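Local atomic coordinates of DUF2442 domain-containing protein (Rhodospirillum rubrum ATCC 11170, PDB entry 3K8R), a protein that is of unknown function and belongs to the DUF2442 family, folding as a small domain with two three-stranded antiparallel sheets and short helices. Residues 30-34 against 64-70; 56-62 against 84-88. One frame throughout, in Å; residues are numbered along the deposited sequence.

Contact 1: residues 30-34 against 64-70; sequences ARYDR and DDQLCAV. With EDO (1,2-ethanediol), chain C.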
loop_
_atom_site.group_PDB
_atom_site.type_symbol
_atom_site.label_atom_id
_atom_site.label_comp_id
_atom_site.label_asym_id
_atom_site.label_seq_id
_atom_site.Cartn_x
_atom_site.Cartn_y
_atom_site.Cartn_z
ATOM N N ALA A 30 9.175 1.924 -8.891
ATOM C CA ALA A 30 9.537 2.202 -7.489
ATOM C C ALA A 30 10.499 3.389 -7.388
ATOM O O ALA A 30 11.446 3.491 -8.157
ATOM C CB ALA A 30 10.171 0.988 -6.876
ATOM N N ARG A 31 10.270 4.284 -6.436
ATOM C CA ARG A 31 11.162 5.432 -6.264
ATOM C C ARG A 31 11.154 5.971 -4.842
ATOM O O ARG A 31 10.194 5.770 -4.093
ATOM C CB ARG A 31 10.761 6.557 -7.217
ATOM C CG ARG A 31 9.474 7.274 -6.857
ATOM C CD ARG A 31 9.104 8.315 -7.900
ATOM N NE ARG A 31 8.007 9.195 -7.469
ATOM C CZ ARG A 31 6.711 8.895 -7.523
ATOM N NH1 ARG A 31 6.300 7.709 -7.961
ATOM N NH2 ARG A 31 5.811 9.784 -7.112
ATOM N N TYR A 32 12.229 6.647 -4.468
ATOM C CA TYR A 32 12.270 7.276 -3.168
ATOM C C TYR A 32 11.855 8.731 -3.358
ATOM O O TYR A 32 12.340 9.420 -4.253
ATOM C CB TYR A 32 13.654 7.189 -2.544
ATOM C CG TYR A 32 13.740 7.829 -1.170
ATOM C CD1 TYR A 32 13.139 7.237 -0.062
ATOM C CD2 TYR A 32 14.435 9.013 -0.977
ATOM C CE1 TYR A 32 13.219 7.823 1.187
ATOM C CE2 TYR A 32 14.523 9.596 0.269
ATOM C CZ TYR A 32 13.917 8.996 1.343
ATOM O OH TYR A 32 14.016 9.583 2.577
ATOM N N ASP A 33 10.918 9.175 -2.539
ATOM C CA ASP A 33 10.448 10.534 -2.575
ATOM C C ASP A 33 11.103 11.195 -1.360
ATOM O O ASP A 33 10.807 10.848 -0.217
ATOM C CB ASP A 33 8.922 10.545 -2.492
ATOM C CG ASP A 33 8.352 11.926 -2.434
ATOM O OD1 ASP A 33 8.721 12.772 -3.263
ATOM O OD2 ASP A 33 7.510 12.168 -1.555
ATOM N N ARG A 34 12.021 12.119 -1.607
ATOM C CA ARG A 34 12.708 12.805 -0.522
ATOM C C ARG A 34 11.751 13.653 0.291
ATOM O O ARG A 34 11.862 13.710 1.521
ATOM C CB ARG A 34 13.808 13.705 -1.065
ATOM C CG ARG A 34 14.830 12.958 -1.837
ATOM C CD ARG A 34 16.069 13.762 -2.082
ATOM N NE ARG A 34 17.051 12.888 -2.695
ATOM C CZ ARG A 34 18.327 13.179 -2.881
ATOM N NH1 ARG A 34 18.809 14.355 -2.511
ATOM N NH2 ARG A 34 19.124 12.282 -3.445
ATOM N N ASP A 64 19.323 9.524 2.062
ATOM C CA ASP A 64 18.381 9.786 0.977
ATOM C C ASP A 64 19.018 9.336 -0.325
ATOM O O ASP A 64 18.434 8.523 -1.033
ATOM C CB ASP A 64 17.988 11.267 0.912
ATOM C CG ASP A 64 17.040 11.665 2.027
ATOM O OD1 ASP A 64 16.741 10.813 2.892
ATOM O OD2 ASP A 64 16.578 12.820 2.033
ATOM N N ASP A 65 20.225 9.827 -0.614
ATOM C CA ASP A 65 20.955 9.428 -1.820
ATOM C C ASP A 65 20.941 7.915 -2.007
ATOM O O ASP A 65 20.563 7.420 -3.066
ATOM C CB ASP A 65 22.407 9.913 -1.783
ATOM C CG ASP A 65 22.568 11.357 -2.228
ATOM O OD1 ASP A 65 21.564 12.044 -2.506
ATOM O OD2 ASP A 65 23.730 11.805 -2.328
ATOM N N GLN A 66 21.333 7.182 -0.976
ATOM C CA GLN A 66 21.358 5.726 -1.070
ATOM C C GLN A 66 19.991 5.104 -1.296
ATOM O O GLN A 66 19.885 4.084 -1.959
ATOM C CB GLN A 66 21.993 5.124 0.175
ATOM C CG GLN A 66 23.450 5.480 0.278
ATOM C CD GLN A 66 24.121 4.874 1.466
ATOM O OE1 GLN A 66 23.543 4.779 2.549
ATOM N NE2 GLN A 66 25.370 4.469 1.281
ATOM N N LEU A 67 18.947 5.713 -0.747
ATOM C CA LEU A 67 17.595 5.165 -0.879
ATOM C C LEU A 67 17.064 5.235 -2.311
ATOM O O LEU A 67 16.315 4.360 -2.731
ATOM C CB LEU A 67 16.638 5.833 0.117
ATOM C CG LEU A 67 16.869 5.406 1.572
ATOM C CD1 LEU A 67 16.100 6.296 2.514
ATOM C CD2 LEU A 67 16.490 3.940 1.782
ATOM N N CYS A 68 17.484 6.246 -3.062
ATOM C CA CYS A 68 17.080 6.406 -4.462
ATOM C C CYS A 68 17.508 5.292 -5.392
ATOM O O CYS A 68 16.964 5.169 -6.476
ATOM C CB CYS A 68 17.669 7.685 -5.015
ATOM S SG CYS A 68 17.113 9.081 -4.094
ATOM N N ALA A 69 18.474 4.484 -4.980
ATOM C CA ALA A 69 18.960 3.392 -5.817
ATOM C C ALA A 69 17.968 2.236 -5.961
ATOM O O ALA A 69 18.280 1.253 -6.635
ATOM C CB ALA A 69 20.306 2.872 -5.284
ATOM N N VAL A 70 16.784 2.348 -5.355
ATOM C CA VAL A 70 15.817 1.263 -5.383
ATOM C C VAL A 70 15.559 0.793 -6.797
ATOM O O VAL A 70 15.469 1.603 -7.713
ATOM C CB VAL A 70 14.490 1.643 -4.734
ATOM C CG1 VAL A 70 13.855 2.820 -5.467
ATOM C CG2 VAL A 70 13.553 0.425 -4.700
HETATM C C1 EDO C . 1.975 8.423 -6.910
HETATM O O1 EDO C . 1.970 9.737 -6.333
HETATM C C2 EDO C . 2.530 8.495 -8.332
HETATM O O2 EDO C . 3.543 7.496 -8.497
#
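Tyr32 lies against Leu67 and Asp64, and its side chain can be traced outward atom by atom. CG is anti to the backbone N (chi1 -180°), which carries the ring from strand 27-33 to the short helix 64-67. At the base, Tyr32 CB rests 3.9 Å from Leu67 O. Leu67 CB stands over one ring face, 3.8 Å from the Tyr32 centroid and 15° off the normal, a CH-pi contact; farther out, Leu67 CD1 touches Tyr32 CE1 at 3.5 Å. Tyr32 CD2 meets Cys68 SG at 4.1 Å, an oblique sulfur-aromatic approach. At the tip, Tyr32 OH is 3.0 Å from Asp64 OD1, and both are held by Arg54, hydrogen-bonded to the hydroxyl and salt-bridged to the carboxylate. A valine in place of Tyr32 would probably leave Leu67 without its ring face and Arg54 without the hydroxyl.

Beyond the ring, the extended Arg34 reaches Asp65: NH2 to OD1 is 2.6 Å, a salt bridge whose hydrogen bond is weak at 128°, while Asp64 CB lies over one guanidinium face. At the other end, Val70 CG2 packs on Ala30 CB at 4.1 Å. The CB of Arg31 points away from segment 64-70, and its NH1 donates to O2 of an ethanediol at 2.8 Å, a molecule also hydrogen-bonded to Asp42.

The contact thus seats helix 64-67 and its following turn on edge strand 27-33. Strand 38-43 flanks Tyr32 through Val39, and Trp81 of strand 78-81 donates to Leu67 O.

Contact 2: residues 56-62 against 84-88; sequences AQGLEGA and LDVDL
The carbonyls of Gln57 and Gly58 are the flat groups that meet strand 86-89, and methyls are what they meet. Gln57 O faces two methyls, Val86 CG1 at 3.9 Å and Leu88 CD2 at 3.7 Å, while Gly58 O is approached by Val86 CG2. The Glu60 carboxylate turns back on its own loop: Gly58 N donates to Glu60 OE1 at 3.0 Å, meeting that oxygen from above the carboxylate plane, 37° out of it. Arg107 and Trp103 hold OE2.

Leu59 carries the side-chain packing. Its CG is anti to the carbonyl carbon (chi1 -61°), and the two methyls part beyond it: Leu59 CD2 touches Leu84 CD1 at 3.6 Å and Val86 CG2 at 4.1 Å, whereas Leu59 CD1 meets Leu88 CD1 at 3.9 Å. Ala56 CB and Ala62 CB extend the apolar surface, the first against Leu88 CD1 (3.7 Å), the second against Leu84 CD1 (3.8 Å).

Two consecutive beta turns, type II over Ala56-Leu59 and type I over Leu59-Ala62, shape the loop. Gly58 is third in the first, with phi 104°, where a CB would be jammed against the carbonyl O of Gln57, which calls for glycine. In the other segment, Asp85 and Val86 both face Trp81, a G1 beta bulge.

Methyls and carbonyls thus make the interface, so its cohesion rests on apolar burial and shape, with the polar bonds directed to other parts of the chain.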
loop_
_atom_site.group_PDB
_atom_site.type_symbol
_atom_site.label_atom_id
_atom_site.label_comp_id
_atom_site.label_asym_id
_atom_site.label_seq_id
_atom_site.Cartn_x
_atom_site.Cartn_y
_atom_site.Cartn_z
ATOM N N ALA A 56 12.474 -0.542 7.475
ATOM C CA ALA A 56 12.795 -1.844 6.879
ATOM C C ALA A 56 14.176 -2.308 7.258
ATOM O O ALA A 56 15.117 -1.517 7.342
ATOM C CB ALA A 56 12.688 -1.786 5.363
ATOM N N GLN A 57 14.293 -3.618 7.457
ATOM C CA GLN A 57 15.550 -4.228 7.842
ATOM C C GLN A 57 16.605 -4.097 6.755
ATOM O O GLN A 57 16.438 -4.584 5.619
ATOM C CB GLN A 57 15.352 -5.705 8.164
ATOM C CG GLN A 57 16.645 -6.385 8.575
ATOM C CD GLN A 57 16.452 -7.812 8.962
ATOM O OE1 GLN A 57 15.507 -8.473 8.530
ATOM N NE2 GLN A 57 17.359 -8.311 9.779
ATOM N N GLY A 58 17.703 -3.454 7.131
ATOM C CA GLY A 58 18.830 -3.252 6.234
ATOM C C GLY A 58 18.930 -1.845 5.692
ATOM O O GLY A 58 19.915 -1.535 5.033
ATOM N N LEU A 59 17.920 -1.004 5.958
ATOM C CA LEU A 59 17.896 0.385 5.474
ATOM C C LEU A 59 17.779 1.432 6.606
ATOM O O LEU A 59 17.681 2.629 6.341
ATOM C CB LEU A 59 16.756 0.573 4.453
ATOM C CG LEU A 59 16.770 -0.256 3.152
ATOM C CD1 LEU A 59 15.549 0.055 2.294
ATOM C CD2 LEU A 59 18.048 -0.047 2.334
ATOM N N GLU A 60 17.844 1.002 7.864
ATOM C CA GLU A 60 17.687 1.936 8.992
ATOM C C GLU A 60 18.604 3.145 8.944
ATOM O O GLU A 60 18.211 4.217 9.383
ATOM C CB GLU A 60 17.927 1.259 10.346
ATOM C CG GLU A 60 17.019 0.095 10.709
ATOM C CD GLU A 60 17.527 -1.247 10.205
ATOM O OE1 GLU A 60 18.227 -1.298 9.164
ATOM O OE2 GLU A 60 17.223 -2.258 10.867
ATOM N N GLY A 61 19.822 2.968 8.434
ATOM C CA GLY A 61 20.805 4.045 8.402
ATOM C C GLY A 61 21.167 4.589 7.037
ATOM O O GLY A 61 22.070 5.405 6.927
ATOM N N ALA A 62 20.462 4.168 5.994
ATOM C CA ALA A 62 20.765 4.636 4.638
ATOM C C ALA A 62 20.432 6.111 4.455
ATOM O O ALA A 62 19.524 6.625 5.095
ATOM C CB ALA A 62 20.018 3.819 3.630
ATOM N N LEU A 84 23.952 -1.406 -1.401
ATOM C CA LEU A 84 23.675 -1.713 0.000
ATOM C C LEU A 84 23.428 -3.191 0.235
ATOM O O LEU A 84 23.448 -3.653 1.383
ATOM C CB LEU A 84 22.465 -0.934 0.502
ATOM C CG LEU A 84 22.597 0.574 0.673
ATOM C CD1 LEU A 84 21.269 1.110 1.198
ATOM C CD2 LEU A 84 23.734 0.948 1.608
ATOM N N ASP A 85 23.170 -3.930 -0.839
ATOM C CA ASP A 85 22.900 -5.369 -0.741
ATOM C C ASP A 85 21.689 -5.648 0.175
ATOM O O ASP A 85 21.781 -6.391 1.154
ATOM C CB ASP A 85 24.151 -6.117 -0.255
ATOM C CG ASP A 85 24.014 -7.620 -0.354
ATOM O OD1 ASP A 85 23.076 -8.081 -1.046
ATOM O OD2 ASP A 85 24.854 -8.331 0.254
ATOM N N VAL A 86 20.562 -5.023 -0.147
ATOM C CA VAL A 86 19.326 -5.221 0.599
ATOM C C VAL A 86 18.221 -5.656 -0.357
ATOM O O VAL A 86 18.104 -5.127 -1.461
ATOM C CB VAL A 86 18.914 -3.958 1.364
ATOM C CG1 VAL A 86 17.502 -4.101 1.906
ATOM C CG2 VAL A 86 19.922 -3.675 2.482
ATOM N N ASP A 87 17.446 -6.654 0.069
ATOM C CA ASP A 87 16.313 -7.184 -0.694
ATOM C C ASP A 87 15.075 -7.274 0.191
ATOM O O ASP A 87 15.085 -7.933 1.224
ATOM C CB ASP A 87 16.658 -8.543 -1.309
ATOM C CG ASP A 87 17.500 -8.413 -2.565
ATOM O OD1 ASP A 87 17.230 -7.498 -3.362
ATOM O OD2 ASP A 87 18.413 -9.231 -2.777
ATOM N N LEU A 88 14.019 -6.580 -0.203
ATOM C CA LEU A 88 12.798 -6.569 0.575
ATOM C C LEU A 88 11.717 -7.202 -0.274
ATOM O O LEU A 88 11.782 -7.153 -1.504
ATOM C CB LEU A 88 12.399 -5.136 0.947
ATOM C CG LEU A 88 13.430 -4.277 1.694
ATOM C CD1 LEU A 88 12.941 -2.835 1.799
ATOM C CD2 LEU A 88 13.765 -4.841 3.075
#

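Contacts 1 and 2 have centres about 12 Å apart, and their segments alternate along the chain: 30-34, 56-62, 64-70, 84-88. Each brings an outer strand of a three-stranded antiparallel sheet, 27-33 in contact 1 and 86-89 in contact 2, against the connection between the sheets. Leu67 joins them, its CD2 lying 4.0 Å from both Ala62 CB and Leu59 CD1. Arg54, already paired with residues of contact 1, also donates to Ala62 O of contact 2, while Trp81 touches Val70, Leu59 and Leu88. The geometry ties both antiparallel layers to one linking region of this DUF2442 domain, whose function remains unknown.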